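Local coordinates for protein bradyzoite surface antigen BSR4 (Toxoplasma gondii, PDB 2JKS) that is a bradyzoite-stage surface antigen of the SAG1-related superfamily, probably displayed on the parasite surface, and binds zinc ions, at residues L198-P210 / D268-T280. Sequence-based numbering, arbitrary orientation.
Sequences LTINCGSDGSLQP and DQQFLVGCVPKKT. With ZN (zinc ion), chain F.
Strand 206-209 pairs antiparallel with strand 269-277 at the edge of its sheet within this chain, whereas strand 198-201 lies in the facing sheet, its axis 7.6 Å from that of 269-277 and 11° from parallel. The chain thus crosses between the two layers of a beta sandwich through the type I turn Gly203-Gly206. Register is fixed by two hydrogen-bonded pairs, Ser207-Val276 and Gln209-Gly274; Gln209 N donates to Gly274 O at 2.7 Å. Beyond them, Lys278 N donates to Asp205 O at 2.9 Å.

Between the layers, Cys202 SG and Cys275 SG form a disulfide (2.0 Å, chi3 -78°). Ile200 packs beside it: chi1 of -49° puts CG1 beside the backbone N and turns CG2 onto Cys275 SG at 3.4 Å. Further along, Leu198 CD2 meets Phe271 CZ obliquely at 4.0 Å, the two side chains approaching from opposite directions. On the other face of the sheet, Gln209 CB lies against Val276 CG1 (4.1 Å). The Lys278 chain, bent at chi3 and chi4, brings NZ to Gly206 O in a weak hydrogen bond.

The disulfide therefore ties together the layers of this SRS domain covalently, while Asp205 OD1 binds zinc at 2.0 Å; Glu96 shares the ion, which a water also ligates, so the metal bridges this turn to the other SRS domain, probably limiting how the two move.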
ATOM      1  N   LEU A 198     -20.582  -6.784   9.588  1.00 25.62           N
ATOM      2  CA  LEU A 198     -19.293  -6.143   9.627  1.00 25.43           C
ATOM      3  C   LEU A 198     -18.314  -7.066   8.892  1.00 24.93           C
ATOM      4  O   LEU A 198     -18.156  -8.199   9.292  1.00 24.14           O
ATOM      5  CB  LEU A 198     -18.865  -6.039  11.091  1.00 24.43           C
ATOM      6  CG  LEU A 198     -17.481  -5.425  11.293  1.00 24.17           C
ATOM      7  CD1 LEU A 198     -17.324  -3.996  10.716  1.00 27.35           C
ATOM      8  CD2 LEU A 198     -17.104  -5.507  12.832  1.00 27.25           C
ATOM      9  N   THR A 199     -17.628  -6.550   7.875  1.00 25.48           N
ATOM     10  CA  THR A 199     -16.570  -7.303   7.198  1.00 26.95           C
ATOM     11  C   THR A 199     -15.262  -6.601   7.418  1.00 26.09           C
ATOM     12  O   THR A 199     -15.152  -5.396   7.156  1.00 27.91           O
ATOM     13  CB  THR A 199     -16.819  -7.395   5.691  1.00 27.60           C
ATOM     14  OG1 THR A 199     -18.110  -7.982   5.474  1.00 26.29           O
ATOM     15  CG2 THR A 199     -15.712  -8.250   4.986  1.00 28.04           C
ATOM     16  N   ILE A 200     -14.273  -7.371   7.840  1.00 25.78           N
ATOM     17  CA  ILE A 200     -12.921  -6.885   7.978  1.00 26.44           C
ATOM     18  C   ILE A 200     -12.018  -7.598   7.007  1.00 26.33           C
ATOM     19  O   ILE A 200     -11.903  -8.819   7.039  1.00 25.92           O
ATOM     20  CB  ILE A 200     -12.392  -7.129   9.407  1.00 27.11           C
ATOM     21  CG1 ILE A 200     -13.405  -6.655  10.481  1.00 26.55           C
ATOM     22  CG2 ILE A 200     -10.978  -6.499   9.604  1.00 26.67           C
ATOM     23  CD1 ILE A 200     -13.654  -5.180  10.533  1.00 25.90           C
ATOM     24  N   ASN A 201     -11.428  -6.820   6.103  1.00 26.49           N
ATOM     25  CA  ASN A 201     -10.435  -7.349   5.172  1.00 26.22           C
ATOM     26  C   ASN A 201      -9.031  -6.898   5.574  1.00 26.00           C
ATOM     27  O   ASN A 201      -8.694  -5.689   5.469  1.00 23.85           O
ATOM     28  CB  ASN A 201     -10.753  -6.940   3.746  1.00 26.82           C
ATOM     29  CG  ASN A 201     -12.092  -7.492   3.259  1.00 28.76           C
ATOM     30  OD1 ASN A 201     -12.457  -8.653   3.539  1.00 32.26           O
ATOM     31  ND2 ASN A 201     -12.853  -6.654   2.575  1.00 28.13           N
ATOM     32  N   CYS A 202      -8.220  -7.848   6.079  1.00 23.56           N
ATOM     33  CA  CYS A 202      -6.841  -7.500   6.422  1.00 24.44           C
ATOM     34  C   CYS A 202      -5.861  -7.574   5.219  1.00 25.00           C
ATOM     35  O   CYS A 202      -4.801  -6.970   5.267  1.00 24.27           O
ATOM     36  CB  CYS A 202      -6.264  -8.371   7.563  1.00 24.33           C
ATOM     37  SG  CYS A 202      -7.238  -8.328   9.091  1.00 25.29           S
ATOM     38  N   GLY A 203      -6.238  -8.272   4.150  1.00 27.46           N
ATOM     39  CA  GLY A 203      -5.307  -8.373   2.985  1.00 29.37           C
ATOM     40  C   GLY A 203      -4.198  -9.343   3.385  1.00 31.74           C
ATOM     41  O   GLY A 203      -4.189  -9.863   4.503  1.00 31.41           O
ATOM     42  N   SER A 204      -3.248  -9.608   2.488  1.00 33.00           N
ATOM     43  CA  SER A 204      -2.285 -10.641   2.791  1.00 33.73           C
ATOM     44  C   SER A 204      -1.200 -10.094   3.714  1.00 32.51           C
ATOM     45  O   SER A 204      -0.442 -10.863   4.247  1.00 31.83           O
ATOM     46  CB  SER A 204      -1.688 -11.235   1.496  1.00 34.89           C
ATOM     47  OG  SER A 204      -1.061 -10.189   0.771  1.00 38.28           O
ATOM     48  N   ASP A 205      -1.175  -8.777   3.949  1.00 31.93           N
ATOM     49  CA  ASP A 205      -0.158  -8.147   4.807  1.00 31.40           C
ATOM     50  C   ASP A 205      -0.564  -8.068   6.285  1.00 30.39           C
ATOM     51  O   ASP A 205       0.210  -7.599   7.137  1.00 28.96           O
ATOM     52  CB  ASP A 205       0.113  -6.726   4.298  1.00 33.04           C
ATOM     53  CG  ASP A 205       0.938  -6.729   3.026  1.00 36.61           C
ATOM     54  OD1 ASP A 205       1.858  -7.550   2.975  1.00 37.82           O
ATOM     55  OD2 ASP A 205       0.683  -5.921   2.097  1.00 41.54           O
ATOM     56  N   GLY A 206      -1.762  -8.530   6.589  1.00 28.23           N
ATOM     57  CA  GLY A 206      -2.271  -8.340   7.936  1.00 28.72           C
ATOM     58  C   GLY A 206      -2.930  -9.555   8.508  1.00 28.65           C
ATOM     59  O   GLY A 206      -3.135 -10.562   7.810  1.00 29.33           O
ATOM     60  N   SER A 207      -3.244  -9.462   9.792  1.00 27.18           N
ATOM     61  CA  SER A 207      -3.819 -10.593  10.545  1.00 26.58           C
ATOM     62  C   SER A 207      -4.931 -10.047  11.380  1.00 25.33           C
ATOM     63  O   SER A 207      -4.758  -9.003  12.008  1.00 24.82           O
ATOM     64  CB  SER A 207      -2.771 -11.203  11.496  1.00 25.42           C
ATOM     65  OG  SER A 207      -1.723 -11.800  10.745  1.00 32.85           O
ATOM     66  N   LEU A 208      -6.051 -10.762  11.416  1.00 25.19           N
ATOM     67  CA  LEU A 208      -7.190 -10.387  12.264  1.00 26.33           C
ATOM     68  C   LEU A 208      -6.847 -10.378  13.734  1.00 26.67           C
ATOM     69  O   LEU A 208      -6.198 -11.303  14.249  1.00 26.81           O
ATOM     70  CB  LEU A 208      -8.368 -11.320  11.989  1.00 26.40           C
ATOM     71  CG  LEU A 208      -9.053 -11.179  10.642  1.00 27.23           C
ATOM     72  CD1 LEU A 208      -9.810 -12.444  10.245  1.00 22.62           C
ATOM     73  CD2 LEU A 208      -9.990  -9.985  10.641  1.00 28.22           C
ATOM     74  N   GLN A 209      -7.298  -9.328  14.409  1.00 27.45           N
ATOM     75  CA  GLN A 209      -7.084  -9.154  15.816  1.00 28.64           C
ATOM     76  C   GLN A 209      -8.444  -8.878  16.559  1.00 27.66           C
ATOM     77  O   GLN A 209      -9.253  -8.086  16.089  1.00 26.11           O
ATOM     78  CB  GLN A 209      -6.096  -7.995  16.007  1.00 30.25           C
ATOM     79  CG  GLN A 209      -5.718  -7.764  17.430  1.00 34.61           C
ATOM     80  CD  GLN A 209      -4.547  -8.636  17.886  1.00 40.05           C
ATOM     81  OE1 GLN A 209      -4.290  -9.726  17.348  1.00 41.04           O
ATOM     82  NE2 GLN A 209      -3.842  -8.154  18.896  1.00 43.56           N
ATOM     83  N   PRO A 210      -8.688  -9.563  17.711  1.00 25.99           N
ATOM     84  CA  PRO A 210      -7.756 -10.569  18.315  1.00 26.06           C
ATOM     85  C   PRO A 210      -7.758 -11.841  17.506  1.00 26.13           C
ATOM     86  O   PRO A 210      -8.640 -12.057  16.673  1.00 25.65           O
ATOM     87  CB  PRO A 210      -8.354 -10.854  19.717  1.00 27.36           C
ATOM     88  CG  PRO A 210      -9.846 -10.496  19.573  1.00 26.87           C
ATOM     89  CD  PRO A 210      -9.931  -9.393  18.480  1.00 26.46           C
ATOM     90  N   ASP A 268     -26.816   0.061  23.873  1.00 26.05           N
ATOM     91  CA  ASP A 268     -25.683   0.328  22.946  1.00 26.11           C
ATOM     92  C   ASP A 268     -24.464  -0.366  23.562  1.00 26.15           C
ATOM     93  O   ASP A 268     -24.301  -0.357  24.792  1.00 25.43           O
ATOM     94  CB  ASP A 268     -25.364   1.812  22.905  1.00 25.78           C
ATOM     95  CG  ASP A 268     -26.403   2.636  22.175  1.00 27.78           C
ATOM     96  OD1 ASP A 268     -27.407   2.068  21.728  1.00 27.18           O
ATOM     97  OD2 ASP A 268     -26.147   3.837  22.068  1.00 31.58           O
ATOM     98  N   GLN A 269     -23.656  -1.013  22.732  1.00 25.34           N
ATOM     99  CA  GLN A 269     -22.411  -1.642  23.187  1.00 26.03           C
ATOM    100  C   GLN A 269     -21.294  -1.180  22.228  1.00 26.24           C
ATOM    101  O   GLN A 269     -21.549  -0.686  21.134  1.00 27.04           O
ATOM    102  CB  GLN A 269     -22.543  -3.177  23.133  1.00 26.18           C
ATOM    103  CG  GLN A 269     -23.761  -3.752  23.849  1.00 26.86           C
ATOM    104  CD  GLN A 269     -23.652  -3.616  25.358  1.00 28.00           C
ATOM    105  OE1 GLN A 269     -22.542  -3.479  25.893  1.00 28.51           O
ATOM    106  NE2 GLN A 269     -24.811  -3.662  26.062  1.00 26.98           N
ATOM    107  N   GLN A 270     -20.047  -1.346  22.623  1.00 26.81           N
ATOM    108  CA  GLN A 270     -18.953  -0.969  21.700  1.00 25.49           C
ATOM    109  C   GLN A 270     -17.957  -2.069  21.847  1.00 25.57           C
ATOM    110  O   GLN A 270     -17.819  -2.668  22.932  1.00 24.38           O
ATOM    111  CB  GLN A 270     -18.268   0.319  22.111  1.00 26.00           C
ATOM    112  CG  GLN A 270     -19.025   1.622  21.875  1.00 27.75           C
ATOM    113  CD  GLN A 270     -18.060   2.808  21.964  1.00 36.35           C
ATOM    114  OE1 GLN A 270     -17.263   2.903  22.934  1.00 35.09           O
ATOM    115  NE2 GLN A 270     -18.086   3.700  20.935  1.00 31.68           N
ATOM    116  N   PHE A 271     -17.323  -2.407  20.728  1.00 25.35           N
ATOM    117  CA  PHE A 271     -16.268  -3.420  20.757  1.00 25.80           C
ATOM    118  C   PHE A 271     -15.206  -3.007  19.738  1.00 25.44           C
ATOM    119  O   PHE A 271     -15.469  -2.176  18.863  1.00 25.06           O
ATOM    120  CB  PHE A 271     -16.793  -4.853  20.550  1.00 23.56           C
ATOM    121  CG  PHE A 271     -17.324  -5.134  19.156  1.00 25.99           C
ATOM    122  CD1 PHE A 271     -16.469  -5.640  18.152  1.00 25.24           C
ATOM    123  CD2 PHE A 271     -18.666  -4.876  18.830  1.00 23.87           C
ATOM    124  CE1 PHE A 271     -16.954  -5.932  16.899  1.00 22.77           C
ATOM    125  CE2 PHE A 271     -19.156  -5.196  17.546  1.00 23.45           C
ATOM    126  CZ  PHE A 271     -18.314  -5.712  16.592  1.00 20.82           C
ATOM    127  N   LEU A 272     -14.007  -3.579  19.882  1.00 23.41           N
ATOM    128  CA  LEU A 272     -12.923  -3.264  18.975  1.00 24.67           C
ATOM    129  C   LEU A 272     -12.340  -4.556  18.393  1.00 24.43           C
ATOM    130  O   LEU A 272     -12.100  -5.491  19.094  1.00 23.77           O
ATOM    131  CB  LEU A 272     -11.883  -2.462  19.748  1.00 25.75           C
ATOM    132  CG  LEU A 272     -10.645  -1.811  19.194  1.00 29.35           C
ATOM    133  CD1 LEU A 272     -10.278  -0.751  20.201  1.00 27.70           C
ATOM    134  CD2 LEU A 272      -9.486  -2.800  19.010  1.00 29.14           C
ATOM    135  N   VAL A 273     -12.136  -4.573  17.079  1.00 25.11           N
ATOM    136  CA  VAL A 273     -11.315  -5.562  16.432  1.00 25.53           C
ATOM    137  C   VAL A 273     -10.465  -4.822  15.378  1.00 26.21           C
ATOM    138  O   VAL A 273     -10.492  -3.602  15.289  1.00 25.28           O
ATOM    139  CB  VAL A 273     -12.167  -6.621  15.698  1.00 25.40           C
ATOM    140  CG1 VAL A 273     -12.951  -7.471  16.674  1.00 27.74           C
ATOM    141  CG2 VAL A 273     -13.141  -5.914  14.726  1.00 28.07           C
ATOM    142  N   GLY A 274      -9.686  -5.578  14.617  1.00 25.97           N
ATOM    143  CA  GLY A 274      -8.927  -4.978  13.545  1.00 25.14           C
ATOM    144  C   GLY A 274      -7.914  -5.905  12.938  1.00 25.55           C
ATOM    145  O   GLY A 274      -8.086  -7.152  12.925  1.00 23.83           O
ATOM    146  N   CYS A 275      -6.867  -5.276  12.396  1.00 25.64           N
ATOM    147  CA  CYS A 275      -5.815  -5.970  11.661  1.00 25.57           C
ATOM    148  C   CYS A 275      -4.480  -5.440  12.106  1.00 26.32           C
ATOM    149  O   CYS A 275      -4.254  -4.222  12.175  1.00 24.24           O
ATOM    150  CB  CYS A 275      -5.992  -5.777  10.139  1.00 24.36           C
ATOM    151  SG  CYS A 275      -7.554  -6.335   9.438  1.00 25.89           S
ATOM    152  N   VAL A 276      -3.583  -6.374  12.434  1.00 27.32           N
ATOM    153  CA  VAL A 276      -2.189  -6.026  12.736  1.00 28.98           C
ATOM    154  C   VAL A 276      -1.273  -6.549  11.632  1.00 30.63           C
ATOM    155  O   VAL A 276      -1.626  -7.534  10.954  1.00 29.94           O
ATOM    156  CB  VAL A 276      -1.770  -6.511  14.176  1.00 29.06           C
ATOM    157  CG1 VAL A 276      -2.701  -5.877  15.213  1.00 30.28           C
ATOM    158  CG2 VAL A 276      -1.875  -8.013  14.267  1.00 28.19           C
ATOM    159  N   PRO A 277      -0.132  -5.852  11.383  1.00 32.47           N
ATOM    160  CA  PRO A 277       0.788  -6.359  10.348  1.00 35.10           C
ATOM    161  C   PRO A 277       1.213  -7.783  10.690  1.00 37.58           C
ATOM    162  O   PRO A 277       1.480  -8.083  11.881  1.00 36.80           O
ATOM    163  CB  PRO A 277       2.018  -5.411  10.438  1.00 34.81           C
ATOM    164  CG  PRO A 277       1.558  -4.196  11.114  1.00 32.90           C
ATOM    165  CD  PRO A 277       0.343  -4.590  11.985  1.00 32.48           C
ATOM    166  N   LYS A 278       1.231  -8.660   9.691  1.00 41.16           N
ATOM    167  CA  LYS A 278       1.341 -10.081   9.989  1.00 45.91           C
ATOM    168  C   LYS A 278       2.664 -10.463  10.636  1.00 48.43           C
ATOM    169  O   LYS A 278       3.710  -9.911  10.302  1.00 48.40           O
ATOM    170  CB  LYS A 278       1.015 -10.952   8.787  1.00 46.17           C
ATOM    171  CG  LYS A 278       2.027 -11.030   7.688  1.00 49.87           C
ATOM    172  CD  LYS A 278       1.470 -11.972   6.585  1.00 53.91           C
ATOM    173  CE  LYS A 278       0.547 -13.091   7.167  1.00 56.30           C
ATOM    174  NZ  LYS A 278      -0.923 -12.694   7.314  1.00 54.71           N
ATOM    175  N   LYS A 279       2.574 -11.366  11.618  1.00 52.54           N
ATOM    176  CA  LYS A 279       3.742 -11.861  12.345  1.00 56.14           C
ATOM    177  C   LYS A 279       4.593 -12.547  11.293  1.00 57.94           C
ATOM    178  O   LYS A 279       4.166 -13.513  10.624  1.00 58.97           O
ATOM    179  CB  LYS A 279       3.372 -12.782  13.528  1.00 56.59           C
ATOM    180  CG  LYS A 279       3.569 -14.298  13.293  1.00 58.24           C
ATOM    181  CD  LYS A 279       2.290 -15.016  12.815  1.00 60.00           C
ATOM    182  CE  LYS A 279       1.478 -15.572  14.006  1.00 60.77           C
ATOM    183  NZ  LYS A 279       0.846 -16.882  13.676  1.00 59.79           N
ATOM    184  N   THR A 280       5.782 -11.997  11.122  1.00 59.54           N
ATOM    185  CA  THR A 280       6.534 -12.184   9.905  1.00 60.87           C
ATOM    186  C   THR A 280       7.637 -13.239  10.024  1.00 61.07           C
ATOM    187  O   THR A 280       7.408 -14.406   9.686  1.00 61.36           O
ATOM    188  CB  THR A 280       7.101 -10.845   9.432  1.00 61.07           C
ATOM    189  OG1 THR A 280       7.977 -11.080   8.326  1.00 63.83           O
ATOM    190  CG2 THR A 280       7.848 -10.108  10.587  1.00 61.94           C
TER
HETATM  191 ZN    ZN F1320       3.169  -7.734   1.425  1.00 51.81          ZN
HETATM  192  O   HOH W   1       0.280 -12.648  12.197  1.00 55.17           O
HETATM  193  O   HOH W   2       4.583  -9.707   1.547  1.00 67.90           O